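Local coordinates for HDLP (histone deacetylase-like protein) (Aquifex aeolicus, PDB 1C3R) that binds zinc and the hydroxamate inhibitor trichostatin A and, as a histone deacetylase homologue, probably removes acetyl groups from acetylated substrates, at residues 105-110 / 142-147; 167-172 / 190-195; 325-330 / 347-352. The protein carries 2 engineered substitutions. One frame throughout, in Å; residues are numbered along the deposited sequence.

Contact 1. Residues 105-110 / 142-147. Unlike the reference sequence in segment 142-147: Asn146 (reference Asp).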
loop_
_atom_site.group_PDB
_atom_site.type_symbol
_atom_site.label_atom_id
_atom_site.label_comp_id
_atom_site.label_asym_id
_atom_site.label_seq_id
_atom_site.Cartn_x
_atom_site.Cartn_y
_atom_site.Cartn_z
ATOM N N LEU A 105 6.130 -25.474 3.935
ATOM C CA LEU A 105 7.487 -25.810 4.347
ATOM C C LEU A 105 7.935 -24.873 5.474
ATOM O O LEU A 105 8.609 -25.289 6.421
ATOM C CB LEU A 105 8.413 -25.689 3.141
ATOM C CG LEU A 105 9.734 -26.444 3.156
ATOM C CD1 LEU A 105 9.479 -27.926 3.428
ATOM C CD2 LEU A 105 10.425 -26.258 1.802
ATOM N N ALA A 106 7.541 -23.607 5.372
ATOM C CA ALA A 106 7.885 -22.613 6.383
ATOM C C ALA A 106 7.109 -22.883 7.670
ATOM O O ALA A 106 7.602 -22.646 8.772
ATOM C CB ALA A 106 7.569 -21.218 5.864
ATOM N N THR A 107 5.893 -23.391 7.524
ATOM C CA THR A 107 5.063 -23.687 8.683
ATOM C C THR A 107 5.530 -24.976 9.357
ATOM O O THR A 107 5.581 -25.055 10.582
ATOM C CB THR A 107 3.591 -23.790 8.272
ATOM O OG1 THR A 107 3.195 -22.548 7.671
ATOM C CG2 THR A 107 2.704 -24.054 9.476
ATOM N N GLY A 108 5.877 -25.978 8.557
ATOM C CA GLY A 108 6.354 -27.224 9.128
ATOM C C GLY A 108 7.627 -26.933 9.900
ATOM O O GLY A 108 7.864 -27.508 10.960
ATOM N N SER A 109 8.442 -26.024 9.367
ATOM C CA SER A 109 9.694 -25.650 10.013
ATOM C C SER A 109 9.453 -25.045 11.386
ATOM O O SER A 109 10.278 -25.204 12.283
ATOM C CB SER A 109 10.478 -24.672 9.137
ATOM O OG SER A 109 10.911 -25.304 7.946
ATOM N N THR A 110 8.332 -24.349 11.551
ATOM C CA THR A 110 7.999 -23.761 12.846
ATOM C C THR A 110 7.636 -24.878 13.824
ATOM O O THR A 110 7.976 -24.814 15.008
ATOM C CB THR A 110 6.833 -22.754 12.742
ATOM O OG1 THR A 110 7.303 -21.553 12.118
ATOM C CG2 THR A 110 6.280 -22.412 14.122
ATOM N N CYS A 142 0.985 -13.057 3.468
ATOM C CA CYS A 142 0.930 -14.330 4.181
ATOM C C CYS A 142 -0.246 -15.221 3.790
ATOM O O CYS A 142 -1.394 -14.778 3.764
ATOM C CB CYS A 142 0.875 -14.074 5.691
ATOM S SG CYS A 142 2.302 -13.159 6.361
ATOM N N TYR A 143 0.045 -16.483 3.498
ATOM C CA TYR A 143 -0.997 -17.444 3.147
ATOM C C TYR A 143 -1.312 -18.325 4.355
ATOM O O TYR A 143 -2.472 -18.642 4.619
ATOM C CB TYR A 143 -0.554 -18.328 1.978
ATOM C CG TYR A 143 -0.134 -17.560 0.746
ATOM C CD1 TYR A 143 1.162 -17.068 0.614
ATOM C CD2 TYR A 143 -1.051 -17.288 -0.269
ATOM C CE1 TYR A 143 1.536 -16.322 -0.508
ATOM C CE2 TYR A 143 -0.688 -16.544 -1.390
ATOM C CZ TYR A 143 0.601 -16.065 -1.504
ATOM O OH TYR A 143 0.961 -15.327 -2.611
ATOM N N ILE A 144 -0.272 -18.715 5.087
ATOM C CA ILE A 144 -0.432 -19.557 6.276
ATOM C C ILE A 144 0.202 -18.859 7.486
ATOM O O ILE A 144 1.308 -18.334 7.400
ATOM C CB ILE A 144 0.233 -20.941 6.061
ATOM C CG1 ILE A 144 -0.425 -21.643 4.865
ATOM C CG2 ILE A 144 0.075 -21.809 7.307
ATOM C CD1 ILE A 144 0.224 -22.970 4.485
ATOM N N ASN A 145 -0.508 -18.845 8.607
ATOM C CA ASN A 145 -0.014 -18.192 9.818
ATOM C C ASN A 145 0.705 -19.228 10.683
ATOM O O ASN A 145 0.087 -19.834 11.569
ATOM C CB ASN A 145 -1.195 -17.589 10.594
ATOM C CG ASN A 145 -0.755 -16.636 11.702
ATOM O OD1 ASN A 145 0.082 -16.977 12.541
ATOM N ND2 ASN A 145 -1.334 -15.441 11.716
ATOM N N ASN A 146 2.000 -19.436 10.439
ATOM C CA ASN A 146 2.743 -20.437 11.215
ATOM C C ASN A 146 2.797 -20.143 12.720
ATOM O O ASN A 146 2.852 -21.070 13.530
ATOM C CB ASN A 146 4.149 -20.650 10.632
ATOM C CG ASN A 146 5.049 -19.443 10.789
ATOM O OD1 ASN A 146 5.843 -19.367 11.728
ATOM N ND2 ASN A 146 4.925 -18.483 9.871
ATOM N N PRO A 147 2.820 -18.855 13.121
ATOM C CA PRO A 147 2.848 -18.601 14.565
ATOM C C PRO A 147 1.559 -19.143 15.214
ATOM O O PRO A 147 1.586 -19.737 16.295
ATOM C CB PRO A 147 2.943 -17.077 14.631
ATOM C CG PRO A 147 3.715 -16.750 13.355
ATOM C CD PRO A 147 2.909 -17.579 12.388
#
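Asn146 lies against Thr107 and Thr110, which are one helical turn apart. The reference sequence has aspartate in place of this asparagine. Asn146 CB sits between the two threonine hydroxyls, 3.6 Å from Thr107 OG1 and 3.6 Å from Thr110 OG1. CG lies between the backbone N and the carbonyl carbon (chi1 67°), which turns the amide toward Thr110. At the tip, Asn146 OD1 accepts a hydrogen bond from Thr110 OG1 at 2.7 Å. The hydroxyl comes from above the carbonyl plane, 42° out of it. Gly129 N is a second donor to OD1, and Thr110 OG1 in turn accepts from Asn125 ND2, so this buried hydroxyl is used in both directions. With an alanine at Thr110, Asn146 OD1 would probably lose its hydroxyl donor and Asn125 ND2 one of its acceptors. Thr107 OG1 bonds back to Ser103 O within its own helix and packs on Ile144 CG2 at 3.2 Å. The contact sets the start of helix 146-156, where Asn145 is the N-cap, against the middle of helix 98-118. Met130 touches Thr107 and Asn146, while Leu292 of strand 290-292 touches Thr110 and Asn146.

Contact 2. Residues 167-172 / 190-195; sequences LDAHHC and LHQSPE. With ZN (zinc ion), chain C; TSN (trichostatin a), chain D.
His170 packs between Gln192 and the inhibitor. Gln192 NE2 sits 3.1 Å above one face of the imidazole, toward the rim, and trichostatin A C13 lies over the opposite face. His170 CG lies anti to its own carbonyl carbon (chi1 -57°), which helps bring ND1 to the zinc, at 2.1 Å. Asp168 OD2 also binds zinc at 2.1 Å. The hydroxamate binds through O1 at 2.2 Å and O2 at 2.5 Å from the metal. Asp258 completes the protein site, so that five atoms coordinate the metal, and Tyr297 and His131 hydrogen-bond the inhibitor.

The next shell probably positions these ligands. Asp168 OD2 accepts from His170 N on its anti lone pair, closing an Asx turn that links the two zinc ligands. Between them, Ala169 O takes two bonds from Gln192, on opposite faces of its carbonyl plane: a nearly straight one from the backbone N at 2.8 Å (175°), and a longer one from NE2 at 3.3 Å.

Further out, His171 CB makes a CH-pi contact over the face of the His191 ring, 3.5 Å from its centroid. Ser189 OG and Gly203 O hydrogen-bond to ND1 and NE2 of His191, and Lys267 N to Gln192 OE1. A water joins His171 N to Gln192 O.

The loop follows strand 162-166 and lies beside the end of its parallel neighbour 185-192, with helix 173-178 in the crossover. Helix 228-243 covers Leu190.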
loop_
_atom_site.group_PDB
_atom_site.type_symbol
_atom_site.label_atom_id
_atom_site.label_comp_id
_atom_site.label_asym_id
_atom_site.label_seq_id
_atom_site.Cartn_x
_atom_site.Cartn_y
_atom_site.Cartn_z
ATOM N N LEU A 167 8.640 -8.630 16.928
ATOM C CA LEU A 167 9.485 -7.462 16.694
ATOM C C LEU A 167 9.433 -6.954 15.255
ATOM O O LEU A 167 10.109 -5.987 14.904
ATOM C CB LEU A 167 10.932 -7.768 17.093
ATOM C CG LEU A 167 11.100 -8.181 18.564
ATOM C CD1 LEU A 167 12.582 -8.222 18.903
ATOM C CD2 LEU A 167 10.389 -7.192 19.479
ATOM N N ASP A 168 8.630 -7.610 14.427
ATOM C CA ASP A 168 8.462 -7.208 13.033
ATOM C C ASP A 168 7.947 -5.764 13.056
ATOM O O ASP A 168 7.175 -5.401 13.941
ATOM C CB ASP A 168 7.417 -8.115 12.370
ATOM C CG ASP A 168 7.308 -7.901 10.871
ATOM O OD1 ASP A 168 7.855 -8.731 10.110
ATOM O OD2 ASP A 168 6.689 -6.908 10.437
ATOM N N ALA A 169 8.359 -4.947 12.089
ATOM C CA ALA A 169 7.913 -3.554 12.023
ATOM C C ALA A 169 6.417 -3.384 11.737
ATOM O O ALA A 169 5.901 -2.266 11.788
ATOM C CB ALA A 169 8.734 -2.783 10.976
ATOM N N HIS A 170 5.721 -4.473 11.419
ATOM C CA HIS A 170 4.283 -4.389 11.167
ATOM C C HIS A 170 3.504 -5.181 12.214
ATOM O O HIS A 170 3.990 -6.178 12.737
ATOM C CB HIS A 170 3.933 -4.919 9.771
ATOM C CG HIS A 170 4.653 -4.223 8.662
ATOM N ND1 HIS A 170 5.901 -4.622 8.258
ATOM C CD2 HIS A 170 4.274 -3.133 7.945
ATOM C CE1 HIS A 170 6.256 -3.776 7.309
ATOM N NE2 HIS A 170 5.305 -2.851 7.083
ATOM N N HIS A 171 2.289 -4.740 12.502
ATOM C CA HIS A 171 1.446 -5.400 13.486
ATOM C C HIS A 171 0.988 -6.785 13.042
ATOM O O HIS A 171 0.615 -6.980 11.885
ATOM C CB HIS A 171 0.222 -4.542 13.781
ATOM C CG HIS A 171 -0.703 -5.143 14.793
ATOM N ND1 HIS A 171 -2.016 -5.456 14.511
ATOM C CD2 HIS A 171 -0.495 -5.513 16.078
ATOM C CE1 HIS A 171 -2.576 -5.997 15.577
ATOM N NE2 HIS A 171 -1.675 -6.044 16.542
ATOM N N CYS A 172 1.009 -7.732 13.977
ATOM C CA CYS A 172 0.591 -9.107 13.724
ATOM C C CYS A 172 -0.931 -9.243 13.847
ATOM O O CYS A 172 -1.435 -9.959 14.717
ATOM C CB CYS A 172 1.297 -10.050 14.710
ATOM S SG CYS A 172 1.174 -9.570 16.474
ATOM N N LEU A 190 5.433 -4.855 18.844
ATOM C CA LEU A 190 5.947 -3.505 18.641
ATOM C C LEU A 190 5.851 -3.366 17.133
ATOM O O LEU A 190 6.173 -4.304 16.409
ATOM C CB LEU A 190 7.416 -3.356 19.057
ATOM C CG LEU A 190 7.900 -3.696 20.466
ATOM C CD1 LEU A 190 9.199 -2.927 20.696
ATOM C CD2 LEU A 190 6.884 -3.297 21.524
ATOM N N HIS A 191 5.419 -2.206 16.653
ATOM C CA HIS A 191 5.268 -2.014 15.218
ATOM C C HIS A 191 5.003 -0.559 14.856
ATOM O O HIS A 191 4.753 0.270 15.722
ATOM C CB HIS A 191 4.115 -2.896 14.732
ATOM C CG HIS A 191 2.892 -2.806 15.592
ATOM N ND1 HIS A 191 2.684 -3.618 16.688
ATOM C CD2 HIS A 191 1.786 -2.029 15.488
ATOM C CE1 HIS A 191 1.508 -3.345 17.225
ATOM N NE2 HIS A 191 0.941 -2.384 16.515
ATOM N N GLN A 192 5.082 -0.251 13.567
ATOM C CA GLN A 192 4.811 1.099 13.104
ATOM C C GLN A 192 3.338 1.311 13.393
ATOM O O GLN A 192 2.523 0.406 13.190
ATOM C CB GLN A 192 5.039 1.213 11.596
ATOM C CG GLN A 192 6.376 0.683 11.121
ATOM C CD GLN A 192 6.474 0.642 9.610
ATOM O OE1 GLN A 192 6.734 1.659 8.957
ATOM N NE2 GLN A 192 6.242 -0.540 9.040
ATOM N N SER A 193 2.994 2.494 13.883
ATOM C CA SER A 193 1.602 2.804 14.172
ATOM C C SER A 193 0.727 2.570 12.944
ATOM O O SER A 193 1.079 2.972 11.840
ATOM C CB SER A 193 1.461 4.262 14.590
ATOM O OG SER A 193 0.092 4.599 14.675
ATOM N N PRO A 194 -0.443 1.943 13.131
ATOM C CA PRO A 194 -1.373 1.661 12.035
ATOM C C PRO A 194 -1.853 2.952 11.376
ATOM O O PRO A 194 -2.417 2.932 10.284
ATOM C CB PRO A 194 -2.511 0.925 12.743
ATOM C CG PRO A 194 -1.808 0.286 13.919
ATOM C CD PRO A 194 -1.005 1.453 14.397
ATOM N N GLU A 195 -1.628 4.077 12.045
ATOM C CA GLU A 195 -2.058 5.352 11.488
ATOM C C GLU A 195 -1.361 5.628 10.159
ATOM O O GLU A 195 -1.944 6.255 9.276
ATOM C CB GLU A 195 -1.776 6.501 12.460
ATOM C CG GLU A 195 -2.374 6.304 13.844
ATOM C CD GLU A 195 -2.318 7.565 14.691
ATOM O OE1 GLU A 195 -1.261 8.232 14.712
ATOM O OE2 GLU A 195 -3.332 7.879 15.348
HETATM ZN ZN ZN C . 6.717 -6.523 8.406
HETATM O O1 TSN D . 5.047 -8.017 8.276
HETATM O O2 TSN D . 6.242 -6.819 6.024
HETATM O O3 TSN D . 4.565 -1.727 0.964
HETATM N N1 TSN D . 4.401 -7.171 7.371
HETATM N N2 TSN D . 4.237 -4.467 -4.885
HETATM C C1 TSN D . 3.829 -3.116 -0.823
HETATM C C2 TSN D . 2.971 -4.090 -1.356
HETATM C C3 TSN D . 3.068 -4.551 -2.670
HETATM C C4 TSN D . 4.092 -4.021 -3.552
HETATM C C5 TSN D . 4.957 -3.024 -3.004
HETATM C C6 TSN D . 4.827 -2.591 -1.697
HETATM C C7 TSN D . 3.786 -2.585 0.574
HETATM C C8 TSN D . 2.744 -3.169 1.575
HETATM C C9 TSN D . 3.484 -3.840 2.710
HETATM C C10 TSN D . 3.157 -4.999 3.361
HETATM C C11 TSN D . 4.103 -5.397 4.433
HETATM C C12 TSN D . 4.026 -6.538 5.156
HETATM C C13 TSN D . 5.010 -6.845 6.184
HETATM C C14 TSN D . 1.860 -2.014 2.108
HETATM C C15 TSN D . 1.931 -5.853 3.049
HETATM C C17 TSN D . 5.331 -3.959 -5.739
HETATM C C16 TSN D . 3.360 -5.479 -5.461
HETATM O O HOH W 1 8.843 -3.675 15.536
HETATM O O HOH W 2 1.959 -1.796 11.542
#

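Contact 3. Residues 325-330 / 347-352; sequences KAKELL and MLETLK
Lys327 and Leu348 make the main polar contact, a hydrogen bond from the lysine NZ to the leucine backbone O at 2.6 Å. The donor lies in the carbonyl plane, on a lone pair, with a C=O...N angle of 140°. The lysine runs extended as far as CE and then bends (chi4 -60°), which brings NZ round to the carbonyl. Its aliphatic part runs alongside the same oxygen, with Lys327 CG 3.4 Å from Leu348 O. A weak bond to Leu322 O gives the ammonium group a second backbone acceptor.

The charged interaction is looser. Lys327 NZ and Glu349 OE1 form a long salt bridge of 4.0 Å. The bend of the glutamate at chi2 (-61°) carries its carboxylate back toward the lysine, although its CB points away from the helix. Glu349 is exposed, so solvent probably weakens this attraction.

The apolar part lies one turn further along the helix. Leu348 CD2 rests 3.5 Å from Leu330 CB and 3.7 Å from Leu330 CD1. The two leucines slide past each other in opposite directions.

The contact joins helix 324-331 to a 3-10 turn and the loop that leads toward helix 362-371. Backbone bonds tie Glu349 to Leu322 and Leu351 to Glu320. Helix 299-314 packs on Leu330 and Leu348 through Tyr300, and helix 28-37 on Leu330 through Phe34.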
loop_
_atom_site.group_PDB
_atom_site.type_symbol
_atom_site.label_atom_id
_atom_site.label_comp_id
_atom_site.label_asym_id
_atom_site.label_seq_id
_atom_site.Cartn_x
_atom_site.Cartn_y
_atom_site.Cartn_z
ATOM N N LYS A 325 33.955 -14.427 -0.803
ATOM C CA LYS A 325 32.928 -15.370 -1.239
ATOM C C LYS A 325 31.540 -14.835 -0.911
ATOM O O LYS A 325 30.598 -14.993 -1.694
ATOM C CB LYS A 325 33.095 -16.742 -0.563
ATOM C CG LYS A 325 34.401 -17.500 -0.842
ATOM C CD LYS A 325 35.585 -17.072 0.051
ATOM C CE LYS A 325 36.142 -15.699 -0.287
ATOM N NZ LYS A 325 37.222 -15.284 0.645
ATOM N N ALA A 326 31.419 -14.205 0.252
ATOM C CA ALA A 326 30.148 -13.646 0.681
ATOM C C ALA A 326 29.782 -12.415 -0.148
ATOM O O ALA A 326 28.617 -12.225 -0.508
ATOM C CB ALA A 326 30.211 -13.285 2.160
ATOM N N LYS A 327 30.778 -11.584 -0.454
ATOM C CA LYS A 327 30.530 -10.373 -1.233
ATOM C C LYS A 327 29.955 -10.734 -2.588
ATOM O O LYS A 327 28.960 -10.157 -3.019
ATOM C CB LYS A 327 31.815 -9.562 -1.425
ATOM C CG LYS A 327 32.467 -9.074 -0.138
ATOM C CD LYS A 327 33.724 -8.249 -0.439
ATOM C CE LYS A 327 34.495 -7.877 0.825
ATOM N NZ LYS A 327 33.688 -7.072 1.788
ATOM N N GLU A 328 30.581 -11.697 -3.253
ATOM C CA GLU A 328 30.116 -12.131 -4.561
ATOM C C GLU A 328 28.722 -12.737 -4.487
ATOM O O GLU A 328 27.933 -12.620 -5.424
ATOM C CB GLU A 328 31.098 -13.137 -5.168
ATOM C CG GLU A 328 32.450 -12.529 -5.469
ATOM C CD GLU A 328 32.330 -11.274 -6.319
ATOM O OE1 GLU A 328 31.770 -11.358 -7.431
ATOM O OE2 GLU A 328 32.788 -10.201 -5.871
ATOM N N LEU A 329 28.423 -13.399 -3.376
ATOM C CA LEU A 329 27.105 -13.993 -3.203
ATOM C C LEU A 329 26.069 -12.874 -3.239
ATOM O O LEU A 329 25.172 -12.873 -4.072
ATOM C CB LEU A 329 27.013 -14.730 -1.867
ATOM C CG LEU A 329 25.633 -15.316 -1.552
ATOM C CD1 LEU A 329 25.261 -16.326 -2.619
ATOM C CD2 LEU A 329 25.642 -15.969 -0.178
ATOM N N LEU A 330 26.204 -11.914 -2.331
ATOM C CA LEU A 330 25.266 -10.804 -2.277
ATOM C C LEU A 330 25.201 -10.035 -3.594
ATOM O O LEU A 330 24.124 -9.663 -4.046
ATOM C CB LEU A 330 25.629 -9.850 -1.138
ATOM C CG LEU A 330 25.524 -10.405 0.286
ATOM C CD1 LEU A 330 25.772 -9.288 1.284
ATOM C CD2 LEU A 330 24.138 -10.988 0.509
ATOM N N MET A 347 27.321 -2.246 3.311
ATOM C CA MET A 347 26.696 -3.530 3.615
ATOM C C MET A 347 27.452 -4.709 3.006
ATOM O O MET A 347 27.335 -5.833 3.483
ATOM C CB MET A 347 25.238 -3.558 3.140
ATOM C CG MET A 347 24.398 -2.394 3.633
ATOM S SD MET A 347 22.659 -2.569 3.199
ATOM C CE MET A 347 22.750 -2.745 1.486
ATOM N N LEU A 348 28.228 -4.459 1.958
ATOM C CA LEU A 348 28.985 -5.534 1.326
ATOM C C LEU A 348 30.384 -5.607 1.914
ATOM O O LEU A 348 31.210 -6.398 1.460
ATOM C CB LEU A 348 29.096 -5.310 -0.182
ATOM C CG LEU A 348 27.817 -5.291 -1.020
ATOM C CD1 LEU A 348 28.166 -4.908 -2.447
ATOM C CD2 LEU A 348 27.143 -6.652 -0.979
ATOM N N GLU A 349 30.639 -4.782 2.926
ATOM C CA GLU A 349 31.951 -4.736 3.569
ATOM C C GLU A 349 31.967 -5.382 4.945
ATOM O O GLU A 349 32.688 -6.354 5.183
ATOM C CB GLU A 349 32.413 -3.284 3.713
ATOM C CG GLU A 349 32.428 -2.501 2.414
ATOM C CD GLU A 349 33.365 -3.089 1.380
ATOM O OE1 GLU A 349 34.574 -3.223 1.678
ATOM O OE2 GLU A 349 32.887 -3.415 0.269
ATOM N N THR A 350 31.169 -4.830 5.853
ATOM C CA THR A 350 31.116 -5.328 7.218
ATOM C C THR A 350 29.750 -5.885 7.617
ATOM O O THR A 350 28.714 -5.448 7.109
ATOM C CB THR A 350 31.516 -4.213 8.197
ATOM O OG1 THR A 350 30.700 -3.060 7.962
ATOM C CG2 THR A 350 32.973 -3.830 8.000
ATOM N N LEU A 351 29.765 -6.854 8.530
ATOM C CA LEU A 351 28.543 -7.488 9.018
ATOM C C LEU A 351 27.715 -6.594 9.924
ATOM O O LEU A 351 26.496 -6.507 9.774
ATOM C CB LEU A 351 28.870 -8.772 9.780
ATOM C CG LEU A 351 29.156 -10.020 8.951
ATOM C CD1 LEU A 351 29.561 -11.165 9.859
ATOM C CD2 LEU A 351 27.902 -10.389 8.168
ATOM N N LYS A 352 28.376 -5.933 10.866
ATOM C CA LYS A 352 27.675 -5.074 11.806
ATOM C C LYS A 352 27.671 -3.630 11.341
ATOM O O LYS A 352 28.698 -3.080 10.947
ATOM C CB LYS A 352 28.323 -5.178 13.188
ATOM C CG LYS A 352 28.506 -6.612 13.638
ATOM C CD LYS A 352 29.272 -6.739 14.944
ATOM C CE LYS A 352 28.476 -6.229 16.126
ATOM N NZ LYS A 352 29.166 -6.574 17.404
#

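Contacts 1 and 2 are buried beside the central parallel sheet. Contact 3 is only partly buried and lies nearer the edge of the chain, with its centre about 29 Å from the centres of both others. No helix or strand is shared between the three. Contact 1 joins two helices through neutral hydroxyl and amide groups, about 12 Å from the zinc, measured from the side chain of Asn146. Contact 2 belongs to the site itself: metal ligands, imidazole rings and backbone carbonyls at the ends of neighbouring strands. Contact 3 holds a helix to a loop by a lysine and two leucines. Its one ion pair is long and lies toward solvent, whereas the carboxylates of the site bind zinc.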